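Local coordinates for protein cellulose hydrolase (Bacillus licheniformis, PDB 4YZT) that hydrolyses internal beta-1,4-glucosidic bonds of cellulose as a tri-modular family 5 endoglucanase, caught here with cellotetraose in its catalytic barrel, at residues T461-V466 with F517-W522; I454-N459 with G499-K504; P434-S439 with V526-K531. All blocks are in the same frame, centred on the assembly; numbering follows the deposited sequence.

Contact 1: T461-V466 with F517-W522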
ATOM      1  N   THR A 461     -16.346  18.584  -0.356  1.00 16.43           N
ATOM      2  CA  THR A 461     -15.717  17.946   0.788  1.00 16.21           C
ATOM      3  C   THR A 461     -15.463  16.466   0.494  1.00 16.00           C
ATOM      4  O   THR A 461     -16.015  15.914  -0.453  1.00 15.59           O
ATOM      5  CB  THR A 461     -16.557  18.080   2.076  1.00 16.83           C
ATOM      6  OG1 THR A 461     -17.749  17.299   1.967  1.00 15.46           O
ATOM      7  CG2 THR A 461     -16.913  19.526   2.346  1.00 17.75           C
ATOM      8  N   LYS A 462     -14.617  15.840   1.309  1.00 17.33           N
ATOM      9  CA  LYS A 462     -14.239  14.442   1.125  1.00 17.75           C
ATOM     10  C   LYS A 462     -14.343  13.696   2.436  1.00 13.89           C
ATOM     11  O   LYS A 462     -14.063  14.252   3.505  1.00 14.83           O
ATOM     12  CB  LYS A 462     -12.809  14.315   0.582  1.00 21.00           C
ATOM     13  CG  LYS A 462     -12.520  15.129  -0.668  1.00 28.52           C
ATOM     14  CD  LYS A 462     -11.024  15.204  -0.905  1.00 34.84           C
ATOM     15  CE  LYS A 462     -10.696  15.916  -2.210  1.00 38.85           C
ATOM     16  NZ  LYS A 462      -9.223  15.954  -2.426  1.00 42.21           N
ATOM     17  N   LEU A 463     -14.725  12.429   2.366  1.00 10.68           N
ATOM     18  CA  LEU A 463     -14.836  11.626   3.583  1.00 11.63           C
ATOM     19  C   LEU A 463     -13.456  11.353   4.195  1.00 12.44           C
ATOM     20  O   LEU A 463     -12.515  10.979   3.484  1.00 13.09           O
ATOM     21  CB  LEU A 463     -15.540  10.306   3.288  1.00 11.66           C
ATOM     22  CG  LEU A 463     -15.729   9.365   4.481  1.00 12.61           C
ATOM     23  CD1 LEU A 463     -16.602  10.017   5.558  1.00 12.99           C
ATOM     24  CD2 LEU A 463     -16.331   8.062   3.985  1.00 12.90           C
ATOM     25  N   ALA A 464     -13.344  11.561   5.505  1.00  9.06           N
ATOM     26  CA  ALA A 464     -12.100  11.317   6.229  1.00 12.41           C
ATOM     27  C   ALA A 464     -12.184  10.074   7.119  1.00 12.74           C
ATOM     28  O   ALA A 464     -11.383   9.138   6.984  1.00 13.10           O
ATOM     29  CB  ALA A 464     -11.750  12.528   7.061  1.00 12.77           C
ATOM     30  N   THR A 465     -13.155  10.074   8.034  1.00 10.40           N
ATOM     31  CA  THR A 465     -13.388   8.920   8.896  1.00  9.00           C
ATOM     32  C   THR A 465     -14.823   8.975   9.444  1.00 10.21           C
ATOM     33  O   THR A 465     -15.566   9.915   9.168  1.00  9.82           O
ATOM     34  CB  THR A 465     -12.352   8.858  10.054  1.00  9.83           C
ATOM     35  OG1 THR A 465     -12.540   7.650  10.812  1.00 13.27           O
ATOM     36  CG2 THR A 465     -12.495  10.048  10.974  1.00  8.84           C
ATOM     37  N   VAL A 466     -15.224   7.958  10.195  1.00  9.94           N
ATOM     38  CA  VAL A 466     -16.569   7.913  10.754  1.00 10.27           C
ATOM     39  C   VAL A 466     -16.500   7.375  12.186  1.00 11.43           C
ATOM     40  O   VAL A 466     -15.740   6.450  12.441  1.00 11.82           O
ATOM     41  CB  VAL A 466     -17.517   6.993   9.931  1.00  9.85           C
ATOM     42  CG1 VAL A 466     -18.971   7.168  10.399  1.00 10.36           C
ATOM     43  CG2 VAL A 466     -17.395   7.257   8.441  1.00  9.97           C
ATOM     44  N   PHE A 517     -24.173   8.441  14.029  1.00 12.31           N
ATOM     45  CA  PHE A 517     -22.918   8.336  13.294  1.00 14.32           C
ATOM     46  C   PHE A 517     -22.451   9.703  12.839  1.00 17.03           C
ATOM     47  O   PHE A 517     -23.242  10.499  12.332  1.00 19.80           O
ATOM     48  CB  PHE A 517     -23.067   7.407  12.090  1.00 11.89           C
ATOM     49  CG  PHE A 517     -23.313   5.983  12.472  1.00 13.06           C
ATOM     50  CD1 PHE A 517     -22.258   5.099  12.591  1.00 10.85           C
ATOM     51  CD2 PHE A 517     -24.602   5.538  12.737  1.00 12.17           C
ATOM     52  CE1 PHE A 517     -22.490   3.776  12.978  1.00 11.31           C
ATOM     53  CE2 PHE A 517     -24.842   4.230  13.106  1.00 13.88           C
ATOM     54  CZ  PHE A 517     -23.782   3.349  13.231  1.00 11.85           C
ATOM     55  N   THR A 518     -21.172   9.980  13.049  1.00 12.72           N
ATOM     56  CA  THR A 518     -20.593  11.242  12.620  1.00 13.98           C
ATOM     57  C   THR A 518     -19.612  10.994  11.484  1.00 15.75           C
ATOM     58  O   THR A 518     -18.550  10.385  11.686  1.00 14.08           O
ATOM     59  CB  THR A 518     -19.882  11.972  13.778  1.00 16.59           C
ATOM     60  OG1 THR A 518     -20.801  12.204  14.860  1.00 17.21           O
ATOM     61  CG2 THR A 518     -19.316  13.309  13.302  1.00 16.29           C
ATOM     62  N   PHE A 519     -19.981  11.454  10.291  1.00 13.11           N
ATOM     63  CA  PHE A 519     -19.118  11.344   9.123  1.00 14.94           C
ATOM     64  C   PHE A 519     -18.201  12.561   9.078  1.00 15.27           C
ATOM     65  O   PHE A 519     -18.627  13.641   8.676  1.00 16.34           O
ATOM     66  CB  PHE A 519     -19.947  11.223   7.835  1.00 14.08           C
ATOM     67  CG  PHE A 519     -20.676   9.916   7.714  1.00 13.73           C
ATOM     68  CD1 PHE A 519     -21.882   9.722   8.365  1.00 17.16           C
ATOM     69  CD2 PHE A 519     -20.142   8.876   6.966  1.00 11.84           C
ATOM     70  CE1 PHE A 519     -22.552   8.508   8.277  1.00 15.62           C
ATOM     71  CE2 PHE A 519     -20.800   7.667   6.867  1.00 12.82           C
ATOM     72  CZ  PHE A 519     -22.017   7.481   7.528  1.00 11.73           C
ATOM     73  N   GLU A 520     -16.950  12.387   9.514  1.00 11.89           N
ATOM     74  CA  GLU A 520     -16.005  13.496   9.568  1.00 12.28           C
ATOM     75  C   GLU A 520     -15.355  13.654   8.201  1.00 14.17           C
ATOM     76  O   GLU A 520     -14.906  12.684   7.585  1.00 12.86           O
ATOM     77  CB  GLU A 520     -14.955  13.278  10.665  1.00 12.15           C
ATOM     78  CG  GLU A 520     -15.535  13.153  12.060  1.00 14.85           C
ATOM     79  CD  GLU A 520     -14.485  12.965  13.156  1.00 16.08           C
ATOM     80  OE1 GLU A 520     -13.267  12.932  12.862  1.00 15.16           O
ATOM     81  OE2 GLU A 520     -14.891  12.848  14.330  1.00 16.10           O
ATOM     82  N   LEU A 521     -15.333  14.892   7.723  1.00 12.65           N
ATOM     83  CA  LEU A 521     -14.901  15.197   6.372  1.00 13.10           C
ATOM     84  C   LEU A 521     -13.603  15.993   6.325  1.00 14.44           C
ATOM     85  O   LEU A 521     -13.136  16.509   7.340  1.00 13.69           O
ATOM     86  CB  LEU A 521     -16.008  15.978   5.647  1.00 14.29           C
ATOM     87  CG  LEU A 521     -17.367  15.283   5.673  1.00 14.95           C
ATOM     88  CD1 LEU A 521     -18.506  16.240   5.291  1.00 16.68           C
ATOM     89  CD2 LEU A 521     -17.340  14.095   4.731  1.00 15.18           C
ATOM     90  N   TRP A 522     -13.038  16.087   5.125  1.00 14.99           N
ATOM     91  CA  TRP A 522     -12.037  17.101   4.794  1.00 15.57           C
ATOM     92  C   TRP A 522     -12.778  18.255   4.114  1.00 14.74           C
ATOM     93  O   TRP A 522     -13.582  18.005   3.232  1.00 18.36           O
ATOM     94  CB  TRP A 522     -10.966  16.539   3.859  1.00 17.97           C
ATOM     95  CG  TRP A 522     -10.190  15.336   4.389  1.00 19.88           C
ATOM     96  CD1 TRP A 522     -10.161  14.074   3.858  1.00 20.63           C
ATOM     97  CD2 TRP A 522      -9.316  15.310   5.528  1.00 20.93           C
ATOM     98  NE1 TRP A 522      -9.326  13.265   4.605  1.00 20.10           N
ATOM     99  CE2 TRP A 522      -8.801  14.002   5.632  1.00 20.59           C
ATOM    100  CE3 TRP A 522      -8.924  16.268   6.471  1.00 21.07           C
ATOM    101  CZ2 TRP A 522      -7.919  13.627   6.646  1.00 21.75           C
ATOM    102  CZ3 TRP A 522      -8.049  15.892   7.478  1.00 23.41           C
ATOM    103  CH2 TRP A 522      -7.557  14.582   7.555  1.00 22.32           C
TER

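Contact 2: I454-N459 with G499-K504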
ATOM      1  N   ILE A 454     -26.422   6.443   2.108  1.00 11.09           N
ATOM      2  CA  ILE A 454     -26.781   7.767   2.577  1.00 13.51           C
ATOM      3  C   ILE A 454     -26.491   8.775   1.460  1.00 12.28           C
ATOM      4  O   ILE A 454     -25.372   9.266   1.342  1.00 12.23           O
ATOM      5  CB  ILE A 454     -26.001   8.125   3.863  1.00 16.35           C
ATOM      6  CG1 ILE A 454     -26.297   7.080   4.957  1.00 17.11           C
ATOM      7  CG2 ILE A 454     -26.357   9.529   4.332  1.00 19.30           C
ATOM      8  CD1 ILE A 454     -25.154   6.854   5.948  1.00 16.55           C
ATOM      9  N   PRO A 455     -27.495   9.067   0.619  1.00 14.28           N
ATOM     10  CA  PRO A 455     -27.298  10.026  -0.478  1.00 14.54           C
ATOM     11  C   PRO A 455     -26.827  11.381   0.047  1.00 16.67           C
ATOM     12  O   PRO A 455     -27.319  11.860   1.067  1.00 16.62           O
ATOM     13  CB  PRO A 455     -28.690  10.136  -1.115  1.00 17.62           C
ATOM     14  CG  PRO A 455     -29.347   8.830  -0.777  1.00 19.06           C
ATOM     15  CD  PRO A 455     -28.850   8.494   0.610  1.00 15.46           C
ATOM     16  N   ALA A 456     -25.864  11.980  -0.634  1.00 15.25           N
ATOM     17  CA  ALA A 456     -25.291  13.228  -0.165  1.00 16.92           C
ATOM     18  C   ALA A 456     -24.878  14.141  -1.320  1.00 17.29           C
ATOM     19  O   ALA A 456     -24.609  13.674  -2.431  1.00 16.74           O
ATOM     20  CB  ALA A 456     -24.084  12.940   0.741  1.00 17.25           C
ATOM     21  N   SER A 457     -24.874  15.443  -1.049  1.00 16.50           N
ATOM     22  CA  SER A 457     -24.177  16.422  -1.879  1.00 17.80           C
ATOM     23  C   SER A 457     -23.023  16.922  -1.046  1.00 16.58           C
ATOM     24  O   SER A 457     -23.207  17.807  -0.209  1.00 18.31           O
ATOM     25  CB  SER A 457     -25.079  17.592  -2.280  1.00 23.51           C
ATOM     26  OG  SER A 457     -26.282  17.156  -2.889  1.00 27.12           O
ATOM     27  N   LEU A 458     -21.836  16.366  -1.252  1.00 14.16           N
ATOM     28  CA  LEU A 458     -20.702  16.704  -0.383  1.00 15.76           C
ATOM     29  C   LEU A 458     -20.095  18.082  -0.697  1.00 16.64           C
ATOM     30  O   LEU A 458     -19.327  18.634   0.101  1.00 14.71           O
ATOM     31  CB  LEU A 458     -19.632  15.609  -0.478  1.00 17.26           C
ATOM     32  CG  LEU A 458     -20.092  14.270   0.120  1.00 16.40           C
ATOM     33  CD1 LEU A 458     -19.061  13.175  -0.144  1.00 17.67           C
ATOM     34  CD2 LEU A 458     -20.360  14.392   1.620  1.00 15.62           C
ATOM     35  N   ASN A 459     -20.446  18.620  -1.858  1.00 16.82           N
ATOM     36  CA  ASN A 459     -20.110  19.994  -2.224  1.00 19.18           C
ATOM     37  C   ASN A 459     -18.626  20.303  -2.081  1.00 17.96           C
ATOM     38  O   ASN A 459     -18.257  21.357  -1.579  1.00 21.14           O
ATOM     39  CB  ASN A 459     -20.925  20.984  -1.387  1.00 20.08           C
ATOM     40  CG  ASN A 459     -22.416  20.908  -1.679  1.00 22.42           C
ATOM     41  OD1 ASN A 459     -22.824  20.535  -2.779  1.00 22.25           O
ATOM     42  ND2 ASN A 459     -23.236  21.279  -0.694  1.00 19.93           N
ATOM     43  N   GLY A 499     -19.920  10.058  -4.525  1.00 14.77           N
ATOM     44  CA  GLY A 499     -20.445  11.206  -3.805  1.00 16.59           C
ATOM     45  C   GLY A 499     -21.424  10.891  -2.680  1.00 17.20           C
ATOM     46  O   GLY A 499     -21.864  11.803  -1.976  1.00 17.45           O
ATOM     47  N   ASP A 500     -21.775   9.614  -2.520  1.00 14.67           N
ATOM     48  CA  ASP A 500     -22.652   9.178  -1.440  1.00 13.67           C
ATOM     49  C   ASP A 500     -21.872   8.468  -0.319  1.00 14.97           C
ATOM     50  O   ASP A 500     -20.792   7.917  -0.537  1.00 11.55           O
ATOM     51  CB  ASP A 500     -23.741   8.246  -1.990  1.00 11.99           C
ATOM     52  CG  ASP A 500     -24.572   8.900  -3.085  1.00 15.41           C
ATOM     53  OD1 ASP A 500     -24.974  10.072  -2.927  1.00 17.22           O
ATOM     54  OD2 ASP A 500     -24.820   8.240  -4.112  1.00 18.59           O
ATOM     55  N   LEU A 501     -22.429   8.504   0.883  1.00 12.19           N
ATOM     56  CA  LEU A 501     -21.820   7.882   2.042  1.00 13.06           C
ATOM     57  C   LEU A 501     -22.477   6.538   2.332  1.00 11.54           C
ATOM     58  O   LEU A 501     -23.687   6.380   2.136  1.00 12.79           O
ATOM     59  CB  LEU A 501     -21.948   8.807   3.255  1.00 12.84           C
ATOM     60  CG  LEU A 501     -21.402  10.223   3.060  1.00 12.93           C
ATOM     61  CD1 LEU A 501     -21.851  11.148   4.180  1.00 13.97           C
ATOM     62  CD2 LEU A 501     -19.871  10.202   2.966  1.00 12.10           C
ATOM     63  N   TYR A 502     -21.690   5.582   2.826  1.00 10.56           N
ATOM     64  CA  TYR A 502     -22.191   4.232   3.073  1.00 11.46           C
ATOM     65  C   TYR A 502     -21.718   3.702   4.418  1.00 12.45           C
ATOM     66  O   TYR A 502     -20.552   3.864   4.776  1.00 11.51           O
ATOM     67  CB  TYR A 502     -21.727   3.272   1.973  1.00  9.90           C
ATOM     68  CG  TYR A 502     -22.367   3.492   0.611  1.00 12.06           C
ATOM     69  CD1 TYR A 502     -23.470   2.746   0.217  1.00 12.52           C
ATOM     70  CD2 TYR A 502     -21.846   4.425  -0.286  1.00 12.07           C
ATOM     71  CE1 TYR A 502     -24.056   2.935  -1.033  1.00 15.82           C
ATOM     72  CE2 TYR A 502     -22.423   4.628  -1.526  1.00 13.79           C
ATOM     73  CZ  TYR A 502     -23.523   3.875  -1.897  1.00 13.73           C
ATOM     74  OH  TYR A 502     -24.110   4.064  -3.126  1.00 12.25           O
ATOM     75  N   LEU A 503     -22.633   3.077   5.157  1.00 13.02           N
ATOM     76  CA  LEU A 503     -22.277   2.231   6.287  1.00 13.11           C
ATOM     77  C   LEU A 503     -22.410   0.770   5.889  1.00 12.91           C
ATOM     78  O   LEU A 503     -23.449   0.343   5.363  1.00 13.44           O
ATOM     79  CB  LEU A 503     -23.169   2.504   7.498  1.00 15.62           C
ATOM     80  CG  LEU A 503     -22.954   3.826   8.224  1.00 16.85           C
ATOM     81  CD1 LEU A 503     -24.022   3.987   9.279  1.00 15.39           C
ATOM     82  CD2 LEU A 503     -21.560   3.839   8.859  1.00 14.38           C
ATOM     83  N   LYS A 504     -21.368   0.002   6.156  1.00 12.38           N
ATOM     84  CA  LYS A 504     -21.356  -1.400   5.780  1.00 11.41           C
ATOM     85  C   LYS A 504     -22.357  -2.214   6.599  1.00 11.98           C
ATOM     86  O   LYS A 504     -22.637  -1.905   7.758  1.00 11.04           O
ATOM     87  CB  LYS A 504     -19.941  -1.976   5.929  1.00 12.66           C
ATOM     88  CG  LYS A 504     -18.952  -1.409   4.923  1.00 15.33           C
ATOM     89  CD  LYS A 504     -18.997  -2.137   3.592  1.00 16.78           C
ATOM     90  CE  LYS A 504     -18.374  -3.504   3.713  1.00 18.62           C
ATOM     91  NZ  LYS A 504     -17.836  -3.993   2.419  1.00 20.11           N
TER
HETATM   92  O   HOH W   1     -21.488  14.271  -2.990  1.00 17.26           O

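Contact 3: P434-S439 with V526-K531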
ATOM      1  N   PRO A 434     -21.802  20.576   3.240  1.00 21.09           N
ATOM      2  CA  PRO A 434     -22.407  19.367   2.670  1.00 20.50           C
ATOM      3  C   PRO A 434     -23.896  19.294   2.986  1.00 18.99           C
ATOM      4  O   PRO A 434     -24.301  19.749   4.050  1.00 20.21           O
ATOM      5  CB  PRO A 434     -21.652  18.233   3.363  1.00 21.49           C
ATOM      6  CG  PRO A 434     -21.178  18.831   4.653  1.00 24.09           C
ATOM      7  CD  PRO A 434     -20.871  20.270   4.338  1.00 22.12           C
ATOM      8  N   LYS A 435     -24.692  18.742   2.077  1.00 19.14           N
ATOM      9  CA  LYS A 435     -26.123  18.624   2.310  1.00 21.40           C
ATOM     10  C   LYS A 435     -26.574  17.175   2.136  1.00 20.35           C
ATOM     11  O   LYS A 435     -26.257  16.522   1.143  1.00 22.43           O
ATOM     12  CB  LYS A 435     -26.905  19.552   1.368  1.00 20.47           C
ATOM     13  N   LEU A 436     -27.310  16.673   3.114  1.00 19.85           N
ATOM     14  CA  LEU A 436     -27.872  15.330   3.015  1.00 20.74           C
ATOM     15  C   LEU A 436     -29.368  15.411   2.779  1.00 19.97           C
ATOM     16  O   LEU A 436     -30.054  16.192   3.431  1.00 20.85           O
ATOM     17  CB  LEU A 436     -27.570  14.522   4.282  1.00 21.06           C
ATOM     18  CG  LEU A 436     -26.243  13.761   4.362  1.00 24.10           C
ATOM     19  CD1 LEU A 436     -25.054  14.669   4.172  1.00 24.87           C
ATOM     20  CD2 LEU A 436     -26.150  13.046   5.704  1.00 23.99           C
ATOM     21  N   GLU A 437     -29.874  14.617   1.841  1.00 24.17           N
ATOM     22  CA  GLU A 437     -31.309  14.596   1.562  1.00 30.16           C
ATOM     23  C   GLU A 437     -32.078  14.120   2.790  1.00 29.44           C
ATOM     24  O   GLU A 437     -33.173  14.589   3.090  1.00 31.48           O
ATOM     25  CB  GLU A 437     -31.617  13.689   0.363  1.00 31.89           C
ATOM     26  N   LYS A 438     -31.464  13.192   3.506  1.00 29.06           N
ATOM     27  CA  LYS A 438     -32.086  12.535   4.638  1.00 27.19           C
ATOM     28  C   LYS A 438     -30.973  12.282   5.637  1.00 23.53           C
ATOM     29  O   LYS A 438     -29.918  11.786   5.258  1.00 23.71           O
ATOM     30  CB  LYS A 438     -32.767  11.248   4.173  1.00 31.74           C
ATOM     31  CG  LYS A 438     -33.651  10.533   5.169  1.00 33.73           C
ATOM     32  CD  LYS A 438     -34.178   9.268   4.508  1.00 35.62           C
ATOM     33  CE  LYS A 438     -34.887   8.338   5.478  1.00 38.71           C
ATOM     34  NZ  LYS A 438     -35.132   7.012   4.835  1.00 41.13           N
ATOM     35  N   SER A 439     -31.183  12.663   6.895  1.00 21.56           N
ATOM     36  CA  SER A 439     -30.154  12.526   7.921  0.57 21.21           C
ATOM     37  C   SER A 439     -30.601  11.609   9.050  1.00 21.98           C
ATOM     38  O   SER A 439     -29.886  11.441  10.046  1.00 21.99           O
ATOM     39  CB  SER A 439     -29.767  13.891   8.486  0.57 20.23           C
ATOM     40  OG  SER A 439     -29.016  14.633   7.546  0.57 19.13           O
ATOM     41  N   VAL A 526     -15.286  19.921   9.320  1.00 16.54           N
ATOM     42  CA  VAL A 526     -16.581  19.770   8.651  1.00 16.37           C
ATOM     43  C   VAL A 526     -17.045  18.318   8.799  1.00 16.41           C
ATOM     44  O   VAL A 526     -16.255  17.377   8.667  1.00 16.31           O
ATOM     45  CB  VAL A 526     -16.516  20.162   7.156  1.00 17.75           C
ATOM     46  CG1 VAL A 526     -17.867  19.950   6.475  1.00 18.15           C
ATOM     47  CG2 VAL A 526     -16.092  21.617   7.000  1.00 19.76           C
ATOM     48  N   GLU A 527     -18.324  18.133   9.091  1.00 17.70           N
ATOM     49  CA  GLU A 527     -18.836  16.784   9.296  1.00 15.85           C
ATOM     50  C   GLU A 527     -20.314  16.710   8.968  1.00 15.20           C
ATOM     51  O   GLU A 527     -20.982  17.743   8.816  1.00 16.65           O
ATOM     52  CB  GLU A 527     -18.585  16.322  10.736  1.00 16.22           C
ATOM     53  CG  GLU A 527     -19.153  17.240  11.799  1.00 21.56           C
ATOM     54  CD  GLU A 527     -18.748  16.835  13.222  1.00 25.33           C
ATOM     55  OE1 GLU A 527     -19.617  16.905  14.116  1.00 25.15           O
ATOM     56  OE2 GLU A 527     -17.573  16.451  13.447  1.00 26.01           O
ATOM     57  N   ALA A 528     -20.810  15.483   8.857  1.00 13.98           N
ATOM     58  CA  ALA A 528     -22.219  15.216   8.597  1.00 16.72           C
ATOM     59  C   ALA A 528     -22.723  14.179   9.597  1.00 16.18           C
ATOM     60  O   ALA A 528     -22.204  13.060   9.648  1.00 15.44           O
ATOM     61  CB  ALA A 528     -22.424  14.734   7.167  1.00 15.66           C
ATOM     62  N   VAL A 529     -23.726  14.564  10.383  1.00 17.93           N
ATOM     63  CA  VAL A 529     -24.248  13.726  11.457  1.00 20.47           C
ATOM     64  C   VAL A 529     -25.503  12.975  11.018  1.00 21.61           C
ATOM     65  O   VAL A 529     -26.482  13.577  10.564  1.00 20.75           O
ATOM     66  CB  VAL A 529     -24.574  14.566  12.714  1.00 23.47           C
ATOM     67  CG1 VAL A 529     -25.189  13.707  13.795  1.00 25.41           C
ATOM     68  CG2 VAL A 529     -23.330  15.275  13.236  1.00 24.29           C
ATOM     69  N   VAL A 530     -25.473  11.657  11.159  1.00 20.22           N
ATOM     70  CA  VAL A 530     -26.582  10.814  10.727  1.00 19.70           C
ATOM     71  C   VAL A 530     -27.068   9.974  11.893  1.00 20.99           C
ATOM     72  O   VAL A 530     -26.274   9.276  12.536  1.00 19.78           O
ATOM     73  CB  VAL A 530     -26.183   9.866   9.566  1.00 18.05           C
ATOM     74  CG1 VAL A 530     -27.371   8.991   9.161  1.00 19.08           C
ATOM     75  CG2 VAL A 530     -25.654  10.664   8.374  1.00 17.28           C
ATOM     76  N   LYS A 531     -28.369  10.032  12.157  1.00 20.23           N
ATOM     77  CA  LYS A 531     -28.964   9.239  13.227  1.00 22.90           C
ATOM     78  C   LYS A 531     -29.583   7.979  12.653  1.00 21.76           C
ATOM     79  O   LYS A 531     -30.227   8.020  11.612  1.00 22.32           O
ATOM     80  CB  LYS A 531     -30.004  10.064  13.995  1.00 28.35           C
ATOM     81  CG  LYS A 531     -29.369  11.216  14.762  1.00 31.86           C
ATOM     82  CD  LYS A 531     -30.314  11.857  15.748  1.00 36.35           C
ATOM     83  CE  LYS A 531     -29.568  12.876  16.602  1.00 38.86           C
ATOM     84  NZ  LYS A 531     -28.476  12.248  17.411  1.00 38.48           N
TER

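Contact 1: T461-V466 with F517-W522
Ala464 N and Thr465 N both turn to one acceptor, Glu520 O, at 2.8 and 3.2 Å: a classic beta bulge between antiparallel strands 462-470 and 515-522 of the C-terminal module. The helix-like psi of Ala464 (-58°) inserts the extra residue, and the register slips by one from Leu463-Leu521 to Thr465-Glu520. One oxygen accepts both N-H groups, Ala464 N in the carbonyl plane and Thr465 N 26° out of it. The tight part lies on the inner face of the sheet. Val466 and Phe519 run side by side, and CG1 of Val466, anti to its own N (chi1 -170°), sits over the centre of the Phe519 ring, 4.0 Å from its centroid. Leu463 CD1 reaches the edge of the same ring, in its plane, 4.0 Å from Phe519 CD2. Leu501 and Leu503 of the facing sheet also touch Phe519 and add to the apolar packing on this side. The opposite face is looser at the partly exposed Lys462, Glu520 and Trp522: the Lys462 chain leads away, and the Glu520 carboxylate meets Thr465 only through CG2, 3.5 Å from OE1, while its OE2 is hydrogen-bonded to Tyr487. This face looks to loops of the catalytic domain: Thr238 touches Thr465 and Trp522, Asn233 ND2 donates to Ala464 O in the bulge and Asn278 ND2 to Leu463 O just before it. At the strand end, Lys462 and Trp522 form a hydrogen-bonded pair, Trp522 N to Lys462 O (2.7 Å) and, on a lone pair, Lys462 N to Trp522 O (3.1 Å). A tight spot remains on this side: the indole is laid over Ala464, whose CB stands above one face, toward the rim, 3.5 Å from Trp522 NE1.

Contact 2: I454-N459 with G499-K504
Strands 452-457 and 500-503 are the two central strands of a four-stranded antiparallel sheet, and they are joined here by the hydrogen-bonded pair of Ile454 and Leu501. Ile454 N reaches Leu501 O at 2.7 Å, nearly along the C=O axis; the return bond, Leu501 N to Ile454 O, is longer at 3.1 Å and comes in tilted from the carbonyl plane. Both side chains leave on one face, with Ile454 CB 4.2 Å from Leu501 CB. That face is the interior of a beta sandwich: Phe519 of the facing sheet touches both residues, and Leu503, whose CG approaches Ile454 CD1, joins them. Beyond Pro455 the regular ladder is lost: Ala456 N turns to the Asp500 side chain instead of Gly499 O. Asp500, with CG beside its own N (chi1 -58°), swings OD1 across to Ala456 N at 3.1 Å. The bond is fairly straight but uses the anti side of the carboxylate, 20° out of its plane, and Pro455 CA lies close to the same oxygen. OD2 has a weak, long ion pair with Lys453, which would favour the charged carboxylate. Further along, where Gly499 with its positive phi belongs to the tight connection from strand 494-497, two carbonyls confront each other, Ala456 O and Gly499 O, 3.4 Å apart. A water links the two backbones, accepting from Leu458 N and donating to Gly499 O, each at 2.7 Å. The Leu458 side chain lays CD1 against that same carbonyl, 3.6 Å from Gly499 O, and continues inward to Leu501 CD2.

Contact 3: P434-S439 with V526-K531
Val526 begins the contact by packing CG1 against the ring of Pro434, 3.7 Å from CD, at one end of a beta sandwich whose two sheets meet here: strand 527-535 belongs to one, the short, weakly bonded edge strand about 435-436 to the other. Glu527 and Val529 turn their side chains away from this edge strand. Ala528, between them, points inward and its CB takes one branch of Leu436, with CD1 4.0 Å away. Val530 takes the other: Leu436 CD2 lies 3.6 Å from Val530 CG2, the two side chains crossing at about a right angle. Leu436 thus forks over two alternate residues, Ala528 and Val530, and it also touches Ile454 and Ala456 of its own sheet. After Leu436 the chain crosses between the sheets to become strand 440-444, parallel to 527-535, and Ser439 marks the crossing. Its carbonyl oxygen lies 3.4 Å from Val530 CA and also near Val530 CG1, the branch anti to the backbone N (chi1 179°). Lys531 sends its NZ to Thr516 OG1, while Lys531 N donates to Ser439 O, the one hydrogen bond between the two segments, at 3.0 Å and nearly straight (161° at the hydrogen).

In the fold
All three contacts build one C-terminal beta sandwich. Contacts 1 and 3 share a sheet, their centres about 10 Å apart, with Leu521 N 2.8 Å from Val526 O between neighbouring strands. Contacts 2 and 3 share the other sheet, centres about 8 Å apart, where Ser457 N comes within 2.8 Å of Lys435 O. Contact 1 meets contact 2 across the interior, Phe519 CZ lying 3.6 Å from Ile454 CD1. None of their residues lines the cellotetraose pocket. Asn278, bonded to the backbone next to the bulge of contact 1, lies like pocket residue Leu275 in the loop after barrel strand 267-272. This is consistent with the module lying against the substrate-binding side of the barrel.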